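Local coordinates for EAL domain protein (Vibrio cholerae serotype O1, PDB 6IJ2) that degrades the cyclic dinucleotides c-di-GMP and cGAMP as a stand-alone EAL phosphodiesterase, here holding calcium ions and the linear product 5'-pGpG, at residues R106-T111 and E146-L151; E123-E128 and L151-A156; E45-G50 and A240-E245. The protein carries 1 engineered substitution. All blocks are in the same frame, centred on the assembly; numbering follows the deposited sequence.

Overall arrangement
All three contacts belong to the EAL domain, a TIM-barrel-like fold. Contact 3 joins the second strand, 41-49, to the end of the last one, 233-244, so contacts 1 and 2 come between its two segments in the chain. The segments of contacts 1 and 2 alternate, and both include Leu-151. Their centres are about 9 Å apart, and Phe-127 and Phe-153 pack on Tyr-148. Contacts 2 and 3, centres about 19 Å apart, share a sheet. They meet at one calcium ion, which Glu-128 and Glu-45 both bind, with Asn-95 and Asp-158. Contact 3 touches the nucleotide directly; contact 2 is linked to it through the calcium. Contact 1 is peripheral, its centre about 24 Å from that of contact 3.

Contact 1. Residues R106-T111 and E146-L151; sequences RCIRTT and EYYKSL
The ring of Tyr-147 is covered on both faces. Arg-106 lies over one face, and Leu-151 of the same segment as the tyrosine sits behind the other. The guanidinium of Arg-106 stacks on the ring with the planes 26° apart. Its CZ is 3.9 Å from the centroid of the Tyr-147 ring, an off-centre cation-pi contact. The CD methylene of Arg-106 also lies over this face, 4.0 Å from the same centroid, as a CH-pi contact. A bend at chi2 (93°) turns the arginine chain so that its flat end lies along the ring. At the edge of Tyr-147, the CG2 methyl of Ile-108 comes 3.8 Å from the phenol OH.

Ile-108 also reaches the second tyrosine. Its CG1 is anti to the backbone N (chi1 -161°) and the chain is extended beyond it. This carries CD1 over one face of Tyr-148, 3.8 Å from that ring's centroid. Ile-108 CD1 also meets Leu-151 CD1 tip to tip at 3.6 Å. The isoleucine is therefore held among Tyr-147, Tyr-148 and Leu-151. Tyr-148 OH is hydrogen-bonded to Arg-76 of helix 68-85, which ties the buried end of this ring to a third helix.

The contact packs the loop before helix 109-117 against helix 139-151, on the outside of the TIM-barrel-like EAL domain, with the Tyr-148 side chain about 14 Å from a bound calcium ion.

Contact 2. Residues E123-E128 and L151-A156; sequences ENIMFE and LGFQTA. With CA (calcium ion), chain J.
Phe-127 points an edge at the face of Phe-153. The ring planes are 73° apart, a T-shaped pair. Phe-127 CE2 does the touching, 3.5 Å from Phe-153 CD1 and offset toward the rim of that face. Ile-125 lies alongside Phe-153, pointing the same way, with its CG2 methyl 3.8 Å from Phe-153 CD1. The carbonyl O of Ile-125 lies in plane at an edge of the Phe-153 ring.

Phe-127 and Thr-155 share one face of the sheet; Met-126, Gln-154, Glu-128 and Ala-156 lie on the opposite one. With CG of Met-126 anti to the backbone N (chi1 180°), the chain runs out over strand 154-160 and SD of Met-126 reaches CB of Ala-156 at 3.9 Å. Glu-128 extends from this face to bind calcium through OE2 at 2.3 Å. Its other oxygen, OE1, is held by Ser-93 and Lys-179.

Three backbone bonds set the parallel register. Gln-154 N donates to Ile-125 O, Phe-127 N to Gln-154 O, and Ala-156 N to Phe-127 O. Gly-152 ends the preceding helix in a Schellman motif.

Strands 125-129 and 154-160 are neighbours in a beta-alpha-beta unit whose crossover is helix 139-151. Strand 91-96 pairs with the other edge of strand 125-129, and helices 68-85 and 109-117 pack against the phenylalanine side.

Contact 3. Residues E45-G50 and A240-E245; sequences EALVRG and AKPGFE. With CA (calcium ion), chain J; nucleotides of chain B.
Leu-47 and Arg-49 pack on Pro-242, and both also approach one phosphate oxygen, OP1 of G2 of chain B. The site lies in the EAL domain, a TIM-barrel-like fold whose first and last strands pair. Strand 27-35 makes backbone hydrogen bonds to both segments, for example to Leu-47 and Gly-243, so they are joined through it and by their side chains.

The CD1 methyl of Leu-47 touches Pro-242 CG at 3.7 Å. Arg-49 NH1 lies 3.8 Å from Pro-242 CB. The arginine chain bends at chi2 (-65°), which turns the guanidinium back toward the phosphate. NH1 and NH2 of Arg-49 both donate to OP1 of G2, a forked grip with the oxygen near the guanidinium plane. NH2 also donates to Val-48 O, which helps to fix the group's rotation. Farther along, Phe-244 turns its ring edge to the backbone, with CE1 3.3 Å from Gly-50 O. Arg-49 CB lies near the same edge.

The strand backbone also holds the base. Val-48 N donates to N7 of G2 in a nearly straight bond of 2.8 Å (175°). Two residues before Leu-47 on strand 41-49, Glu-45 joins Asn-95, Glu-128 and Asp-158 around a calcium ion. Glu-45 OE2 binds that calcium at 2.4 Å. Glu-45 OE1 takes a hydrogen bond from Gln-235 NE2 and lies 2.7 Å from the O of a water bound to the same calcium.

Contact 1. Residues R106-T111 and E146-L151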
loop_
_atom_site.group_PDB
_atom_site.type_symbol
_atom_site.label_atom_id
_atom_site.label_comp_id
_atom_site.label_asym_id
_atom_site.label_seq_id
_atom_site.Cartn_x
_atom_site.Cartn_y
_atom_site.Cartn_z
ATOM N N ARG A 106 15.352 -12.119 17.851
ATOM C CA ARG A 106 15.754 -13.157 18.800
ATOM C C ARG A 106 16.270 -12.570 20.107
ATOM O O ARG A 106 16.717 -13.316 20.995
ATOM C CB ARG A 106 16.787 -14.121 18.205
ATOM C CG ARG A 106 16.252 -15.542 18.034
ATOM C CD ARG A 106 15.673 -15.755 16.651
ATOM N NE ARG A 106 15.438 -17.164 16.353
ATOM C CZ ARG A 106 15.177 -17.628 15.135
ATOM N NH1 ARG A 106 15.124 -16.791 14.107
ATOM N NH2 ARG A 106 14.974 -18.923 14.943
ATOM N N CYS A 107 16.219 -11.247 20.258
ATOM C CA CYS A 107 16.217 -10.614 21.570
ATOM C C CYS A 107 14.836 -10.677 22.234
ATOM O O CYS A 107 14.471 -9.779 23.005
ATOM C CB CYS A 107 16.681 -9.161 21.451
ATOM S SG CYS A 107 18.305 -8.892 22.213
ATOM N N ILE A 108 14.057 -11.722 21.933
ATOM C CA ILE A 108 12.690 -11.833 22.408
ATOM C C ILE A 108 12.585 -12.560 23.745
ATOM O O ILE A 108 11.473 -12.706 24.271
ATOM C CB ILE A 108 11.836 -12.555 21.348
ATOM C CG1 ILE A 108 10.335 -12.315 21.535
ATOM C CG2 ILE A 108 12.162 -14.033 21.339
ATOM C CD1 ILE A 108 9.521 -13.000 20.469
ATOM N N ARG A 109 13.701 -13.022 24.319
ATOM C CA ARG A 109 13.644 -13.632 25.648
ATOM C C ARG A 109 13.175 -12.636 26.708
ATOM O O ARG A 109 12.508 -13.025 27.675
ATOM C CB ARG A 109 15.009 -14.219 26.011
ATOM C CG ARG A 109 15.303 -15.542 25.314
ATOM C CD ARG A 109 15.737 -16.601 26.316
ATOM N NE ARG A 109 16.998 -16.255 26.967
ATOM C CZ ARG A 109 18.196 -16.600 26.505
ATOM N NH1 ARG A 109 18.300 -17.303 25.385
ATOM N NH2 ARG A 109 19.290 -16.241 27.162
ATOM N N THR A 110 13.490 -11.351 26.534
ATOM C CA THR A 110 12.991 -10.346 27.466
ATOM C C THR A 110 11.472 -10.285 27.447
ATOM O O THR A 110 10.849 -10.033 28.485
ATOM C CB THR A 110 13.586 -8.974 27.143
ATOM O OG1 THR A 110 13.548 -8.753 25.728
ATOM C CG2 THR A 110 15.020 -8.884 27.621
ATOM N N THR A 111 10.862 -10.531 26.285
ATOM C CA THR A 111 9.409 -10.613 26.195
ATOM C C THR A 111 8.896 -11.884 26.865
ATOM O O THR A 111 7.982 -11.838 27.695
ATOM C CB THR A 111 8.977 -10.556 24.725
ATOM O OG1 THR A 111 9.404 -9.315 24.150
ATOM C CG2 THR A 111 7.461 -10.682 24.580
ATOM N N GLU A 146 6.796 -14.871 10.987
ATOM C CA GLU A 146 6.698 -16.325 11.078
ATOM C C GLU A 146 7.411 -16.862 12.316
ATOM O O GLU A 146 6.972 -17.865 12.893
ATOM C CB GLU A 146 7.229 -16.959 9.791
ATOM C CG GLU A 146 6.318 -16.655 8.600
ATOM C CD GLU A 146 6.752 -17.315 7.299
ATOM O OE1 GLU A 146 5.973 -17.249 6.321
ATOM O OE2 GLU A 146 7.859 -17.893 7.248
ATOM N N TYR A 147 8.492 -16.205 12.751
ATOM C CA TYR A 147 9.144 -16.609 13.992
ATOM C C TYR A 147 8.233 -16.371 15.190
ATOM O O TYR A 147 8.126 -17.226 16.078
ATOM C CB TYR A 147 10.462 -15.858 14.171
ATOM C CG TYR A 147 11.142 -16.140 15.492
ATOM C CD1 TYR A 147 11.623 -17.408 15.787
ATOM C CD2 TYR A 147 11.307 -15.139 16.441
ATOM C CE1 TYR A 147 12.246 -17.673 16.993
ATOM C CE2 TYR A 147 11.937 -15.393 17.651
ATOM C CZ TYR A 147 12.400 -16.662 17.919
ATOM O OH TYR A 147 13.019 -16.931 19.117
ATOM N N TYR A 148 7.567 -15.216 15.229
ATOM C CA TYR A 148 6.661 -14.928 16.334
ATOM C C TYR A 148 5.490 -15.901 16.354
ATOM O O TYR A 148 5.082 -16.368 17.427
ATOM C CB TYR A 148 6.168 -13.483 16.245
ATOM C CG TYR A 148 7.159 -12.475 16.782
ATOM C CD1 TYR A 148 8.524 -12.717 16.729
ATOM C CD2 TYR A 148 6.728 -11.294 17.367
ATOM C CE1 TYR A 148 9.434 -11.798 17.223
ATOM C CE2 TYR A 148 7.629 -10.374 17.872
ATOM C CZ TYR A 148 8.982 -10.628 17.795
ATOM O OH TYR A 148 9.882 -9.715 18.297
ATOM N N LYS A 149 4.941 -16.218 15.177
ATOM C CA LYS A 149 3.910 -17.249 15.087
ATOM C C LYS A 149 4.405 -18.571 15.662
ATOM O O LYS A 149 3.673 -19.250 16.392
ATOM C CB LYS A 149 3.470 -17.436 13.634
ATOM C CG LYS A 149 2.699 -16.266 13.051
ATOM C CD LYS A 149 2.177 -16.606 11.664
ATOM C CE LYS A 149 0.806 -16.010 11.437
ATOM N NZ LYS A 149 0.057 -16.758 10.387
ATOM N N SER A 150 5.657 -18.940 15.361
ATOM C CA SER A 150 6.195 -20.211 15.835
ATOM C C SER A 150 6.343 -20.235 17.351
ATOM O O SER A 150 6.219 -21.301 17.968
ATOM C CB SER A 150 7.542 -20.496 15.167
ATOM O OG SER A 150 8.555 -19.619 15.630
ATOM N N LEU A 151 6.608 -19.084 17.968
ATOM C CA LEU A 151 6.694 -19.029 19.418
ATOM C C LEU A 151 5.330 -19.029 20.095
ATOM O O LEU A 151 5.269 -19.199 21.317
ATOM C CB LEU A 151 7.474 -17.791 19.859
ATOM C CG LEU A 151 8.946 -17.733 19.461
ATOM C CD1 LEU A 151 9.622 -16.554 20.131
ATOM C CD2 LEU A 151 9.650 -19.028 19.814
#

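Contact 2. Residues E123-E128 and L151-A156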
loop_
_atom_site.group_PDB
_atom_site.type_symbol
_atom_site.label_atom_id
_atom_site.label_comp_id
_atom_site.label_asym_id
_atom_site.label_seq_id
_atom_site.Cartn_x
_atom_site.Cartn_y
_atom_site.Cartn_z
ATOM N N GLU A 123 0.214 -16.845 24.013
ATOM C CA GLU A 123 -0.875 -16.959 23.057
ATOM C C GLU A 123 -1.904 -15.844 23.207
ATOM O O GLU A 123 -2.714 -15.631 22.290
ATOM C CB GLU A 123 -1.532 -18.340 23.208
ATOM C CG GLU A 123 -1.454 -18.947 24.611
ATOM C CD GLU A 123 -0.078 -19.522 24.958
ATOM O OE1 GLU A 123 0.480 -20.301 24.158
ATOM O OE2 GLU A 123 0.456 -19.159 26.023
ATOM N N ASN A 124 -1.899 -15.125 24.330
ATOM C CA ASN A 124 -2.776 -13.973 24.485
ATOM C C ASN A 124 -2.076 -12.654 24.178
ATOM O O ASN A 124 -2.636 -11.589 24.457
ATOM C CB ASN A 124 -3.360 -13.923 25.890
ATOM C CG ASN A 124 -4.385 -15.014 26.132
ATOM O OD1 ASN A 124 -4.654 -15.842 25.264
ATOM N ND2 ASN A 124 -4.955 -15.022 27.321
ATOM N N ILE A 125 -0.865 -12.698 23.626
ATOM C CA ILE A 125 -0.142 -11.498 23.212
ATOM C C ILE A 125 -0.142 -11.434 21.688
ATOM O O ILE A 125 0.244 -12.400 21.017
ATOM C CB ILE A 125 1.290 -11.479 23.780
ATOM C CG1 ILE A 125 1.256 -11.421 25.309
ATOM C CG2 ILE A 125 2.088 -10.290 23.218
ATOM C CD1 ILE A 125 2.620 -11.617 25.961
ATOM N N MET A 126 -0.589 -10.305 21.144
ATOM C CA MET A 126 -0.627 -10.073 19.697
ATOM C C MET A 126 0.308 -8.925 19.372
ATOM O O MET A 126 0.288 -7.902 20.056
ATOM C CB MET A 126 -2.029 -9.749 19.198
ATOM C CG MET A 126 -2.082 -9.492 17.686
ATOM S SD MET A 126 -3.718 -9.585 16.941
ATOM C CE MET A 126 -4.495 -8.081 17.521
ATOM N N PHE A 127 1.134 -9.099 18.344
ATOM C CA PHE A 127 2.029 -8.039 17.900
ATOM C C PHE A 127 1.503 -7.452 16.602
ATOM O O PHE A 127 1.201 -8.191 15.662
ATOM C CB PHE A 127 3.458 -8.556 17.727
ATOM C CG PHE A 127 4.210 -8.654 19.025
ATOM C CD1 PHE A 127 4.739 -7.513 19.607
ATOM C CD2 PHE A 127 4.355 -9.868 19.685
ATOM C CE1 PHE A 127 5.406 -7.586 20.813
ATOM C CE2 PHE A 127 5.035 -9.944 20.886
ATOM C CZ PHE A 127 5.550 -8.812 21.454
ATOM N N GLU A 128 1.387 -6.128 16.562
ATOM C CA GLU A 128 0.923 -5.415 15.374
ATOM C C GLU A 128 2.118 -4.878 14.605
ATOM O O GLU A 128 2.969 -4.183 15.174
ATOM C CB GLU A 128 -0.020 -4.272 15.755
ATOM C CG GLU A 128 -1.139 -4.732 16.667
ATOM C CD GLU A 128 -2.161 -3.657 16.937
ATOM O OE1 GLU A 128 -3.148 -3.956 17.634
ATOM O OE2 GLU A 128 -1.983 -2.516 16.447
ATOM N N LEU A 151 6.608 -19.084 17.968
ATOM C CA LEU A 151 6.694 -19.029 19.418
ATOM C C LEU A 151 5.330 -19.029 20.095
ATOM O O LEU A 151 5.269 -19.199 21.317
ATOM C CB LEU A 151 7.474 -17.791 19.859
ATOM C CG LEU A 151 8.946 -17.733 19.461
ATOM C CD1 LEU A 151 9.622 -16.554 20.131
ATOM C CD2 LEU A 151 9.650 -19.028 19.814
ATOM N N GLY A 152 4.244 -18.834 19.345
ATOM C CA GLY A 152 2.905 -18.833 19.903
ATOM C C GLY A 152 2.209 -17.489 19.914
ATOM O O GLY A 152 1.023 -17.431 20.259
ATOM N N PHE A 153 2.895 -16.412 19.539
ATOM C CA PHE A 153 2.274 -15.093 19.499
ATOM C C PHE A 153 1.203 -15.016 18.420
ATOM O O PHE A 153 1.282 -15.684 17.387
ATOM C CB PHE A 153 3.330 -14.015 19.236
ATOM C CG PHE A 153 4.280 -13.829 20.370
ATOM C CD1 PHE A 153 3.863 -13.212 21.540
ATOM C CD2 PHE A 153 5.584 -14.289 20.287
ATOM C CE1 PHE A 153 4.730 -13.046 22.605
ATOM C CE2 PHE A 153 6.458 -14.135 21.360
ATOM C CZ PHE A 153 6.033 -13.509 22.515
ATOM N N GLN A 154 0.186 -14.195 18.675
ATOM C CA GLN A 154 -0.702 -13.752 17.614
ATOM C C GLN A 154 -0.047 -12.584 16.877
ATOM O O GLN A 154 0.785 -11.867 17.440
ATOM C CB GLN A 154 -2.061 -13.339 18.187
ATOM C CG GLN A 154 -2.878 -14.507 18.745
ATOM C CD GLN A 154 -3.406 -15.411 17.643
ATOM O OE1 GLN A 154 -4.148 -14.970 16.766
ATOM N NE2 GLN A 154 -3.010 -16.675 17.674
ATOM N N THR A 155 -0.379 -12.434 15.596
ATOM C CA THR A 155 0.202 -11.389 14.755
ATOM C C THR A 155 -0.878 -10.669 13.969
ATOM O O THR A 155 -1.902 -11.257 13.602
ATOM C CB THR A 155 1.233 -11.950 13.764
ATOM O OG1 THR A 155 0.572 -12.823 12.839
ATOM C CG2 THR A 155 2.318 -12.731 14.525
ATOM N N ALA A 156 -0.601 -9.396 13.658
ATOM C CA ALA A 156 -1.511 -8.564 12.881
ATOM C C ALA A 156 -0.734 -7.621 11.980
ATOM O O ALA A 156 0.313 -7.097 12.378
ATOM C CB ALA A 156 -2.431 -7.723 13.778
HETATM CA CA CA J . -1.607 -0.296 16.126
HETATM O O HOH W 1 -3.872 0.180 15.991
#

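Contact 3. Residues E45-G50 and A240-E245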
loop_
_atom_site.group_PDB
_atom_site.type_symbol
_atom_site.label_atom_id
_atom_site.label_comp_id
_atom_site.label_asym_id
_atom_site.label_seq_id
_atom_site.Cartn_x
_atom_site.Cartn_y
_atom_site.Cartn_z
ATOM N N GLU A 45 -5.473 -2.816 22.836
ATOM C CA GLU A 45 -4.211 -2.374 22.271
ATOM C C GLU A 45 -3.513 -1.478 23.287
ATOM O O GLU A 45 -4.141 -0.581 23.867
ATOM C CB GLU A 45 -4.421 -1.630 20.948
ATOM C CG GLU A 45 -3.114 -1.153 20.370
ATOM C CD GLU A 45 -3.248 -0.400 19.068
ATOM O OE1 GLU A 45 -4.385 -0.064 18.656
ATOM O OE2 GLU A 45 -2.188 -0.164 18.459
ATOM N N ALA A 46 -2.235 -1.774 23.556
ATOM C CA ALA A 46 -1.406 -0.938 24.421
ATOM C C ALA A 46 -0.807 0.214 23.615
ATOM O O ALA A 46 -0.242 0.004 22.534
ATOM C CB ALA A 46 -0.291 -1.766 25.066
ATOM N N LEU A 47 -0.903 1.429 24.160
ATOM C CA LEU A 47 -0.484 2.642 23.462
ATOM C C LEU A 47 0.369 3.482 24.395
ATOM O O LEU A 47 -0.035 3.752 25.528
ATOM C CB LEU A 47 -1.689 3.453 23.004
ATOM C CG LEU A 47 -2.599 2.730 22.008
ATOM C CD1 LEU A 47 -3.941 3.413 21.996
ATOM C CD2 LEU A 47 -1.974 2.749 20.611
ATOM N N VAL A 48 1.531 3.906 23.911
ATOM C CA VAL A 48 2.485 4.619 24.755
ATOM C C VAL A 48 1.935 5.985 25.161
ATOM O O VAL A 48 1.276 6.680 24.375
ATOM C CB VAL A 48 3.823 4.733 24.003
ATOM C CG1 VAL A 48 4.268 6.174 23.880
ATOM C CG2 VAL A 48 4.883 3.898 24.680
ATOM N N ARG A 49 2.210 6.381 26.406
ATOM C CA ARG A 49 1.817 7.675 26.943
ATOM C C ARG A 49 2.910 8.156 27.879
ATOM O O ARG A 49 3.651 7.353 28.448
ATOM C CB ARG A 49 0.495 7.615 27.731
ATOM C CG ARG A 49 -0.737 7.277 26.908
ATOM C CD ARG A 49 -1.039 8.377 25.898
ATOM N NE ARG A 49 -2.253 8.085 25.148
ATOM C CZ ARG A 49 -2.266 7.427 23.993
ATOM N NH1 ARG A 49 -3.411 7.187 23.363
ATOM N NH2 ARG A 49 -1.130 7.000 23.473
ATOM N N GLY A 50 3.000 9.471 28.039
ATOM C CA GLY A 50 3.877 10.023 29.050
ATOM C C GLY A 50 3.369 9.709 30.446
ATOM O O GLY A 50 2.247 9.240 30.646
ATOM N N ALA A 240 -14.669 3.124 22.695
ATOM C CA ALA A 240 -14.013 3.714 23.850
ATOM C C ALA A 240 -12.693 4.306 23.409
ATOM O O ALA A 240 -11.948 3.673 22.655
ATOM C CB ALA A 240 -13.766 2.678 24.957
ATOM N N LYS A 241 -12.410 5.510 23.897
ATOM C CA LYS A 241 -11.091 6.090 23.761
ATOM C C LYS A 241 -10.081 5.290 24.581
ATOM O O LYS A 241 -10.457 4.580 25.515
ATOM C CB LYS A 241 -11.105 7.543 24.231
ATOM C CG LYS A 241 -12.147 8.428 23.558
ATOM C CD LYS A 241 -12.193 9.789 24.244
ATOM C CE LYS A 241 -13.375 10.625 23.787
ATOM N NZ LYS A 241 -13.451 11.910 24.547
ATOM N N PRO A 242 -8.793 5.394 24.252
ATOM C CA PRO A 242 -7.756 4.791 25.101
ATOM C C PRO A 242 -7.873 5.245 26.551
ATOM O O PRO A 242 -8.217 6.391 26.842
ATOM C CB PRO A 242 -6.454 5.287 24.465
ATOM C CG PRO A 242 -6.827 5.493 22.994
ATOM C CD PRO A 242 -8.223 6.047 23.051
ATOM N N GLY A 243 -7.570 4.335 27.470
ATOM C CA GLY A 243 -7.619 4.686 28.873
ATOM C C GLY A 243 -6.243 4.680 29.499
ATOM O O GLY A 243 -5.545 3.663 29.454
ATOM N N PHE A 244 -5.853 5.809 30.089
ATOM C CA PHE A 244 -4.542 5.938 30.711
ATOM C C PHE A 244 -4.427 4.990 31.893
ATOM O O PHE A 244 -5.168 5.126 32.870
ATOM C CB PHE A 244 -4.329 7.380 31.168
ATOM C CG PHE A 244 -2.997 7.628 31.807
ATOM C CD1 PHE A 244 -1.865 7.781 31.035
ATOM C CD2 PHE A 244 -2.880 7.716 33.186
ATOM C CE1 PHE A 244 -0.637 8.020 31.620
ATOM C CE2 PHE A 244 -1.654 7.953 33.780
ATOM C CZ PHE A 244 -0.529 8.102 32.995
ATOM N N GLU A 245 -3.506 4.027 31.789
ATOM C CA GLU A 245 -3.252 3.032 32.835
ATOM C C GLU A 245 -4.547 2.387 33.323
ATOM O O GLU A 245 -4.717 2.097 34.509
ATOM C CB GLU A 245 -2.463 3.650 33.998
ATOM C CG GLU A 245 -1.085 4.156 33.580
ATOM C CD GLU A 245 -0.161 4.455 34.757
ATOM O OE1 GLU A 245 -0.630 5.015 35.772
ATOM O OE2 GLU A 245 1.043 4.126 34.664
HETATM CA CA CA J . -1.607 -0.296 16.126
ATOM P P G B 2 -1.919 7.299 19.691
ATOM O OP1 G B 2 -2.206 6.485 20.821
ATOM O OP2 G B 2 -1.683 8.695 19.863
ATOM O "O5'" G B 2 -0.689 6.710 18.901
ATOM C "C5'" G B 2 0.003 7.465 17.915
ATOM C "C4'" G B 2 0.980 6.581 17.192
ATOM O "O4'" G B 2 1.907 6.021 18.144
ATOM C "C3'" G B 2 0.371 5.391 16.451
ATOM O "O3'" G B 2 0.949 5.207 15.173
ATOM C "C2'" G B 2 0.758 4.203 17.316
ATOM O "O2'" G B 2 0.915 2.981 16.646
ATOM C "C1'" G B 2 2.097 4.668 17.874
ATOM N N9 G B 2 2.387 3.989 19.122
ATOM C C8 G B 2 1.662 4.044 20.282
ATOM N N7 G B 2 2.131 3.269 21.217
ATOM C C5 G B 2 3.217 2.647 20.628
ATOM C C6 G B 2 4.121 1.695 21.151
ATOM O O6 G B 2 4.132 1.180 22.262
ATOM N N1 G B 2 5.082 1.337 20.220
ATOM C C2 G B 2 5.156 1.824 18.944
ATOM N N2 G B 2 6.149 1.349 18.192
ATOM N N3 G B 2 4.330 2.724 18.449
ATOM C C4 G B 2 3.391 3.087 19.337
HETATM O O HOH W 1 -3.872 0.180 15.991
#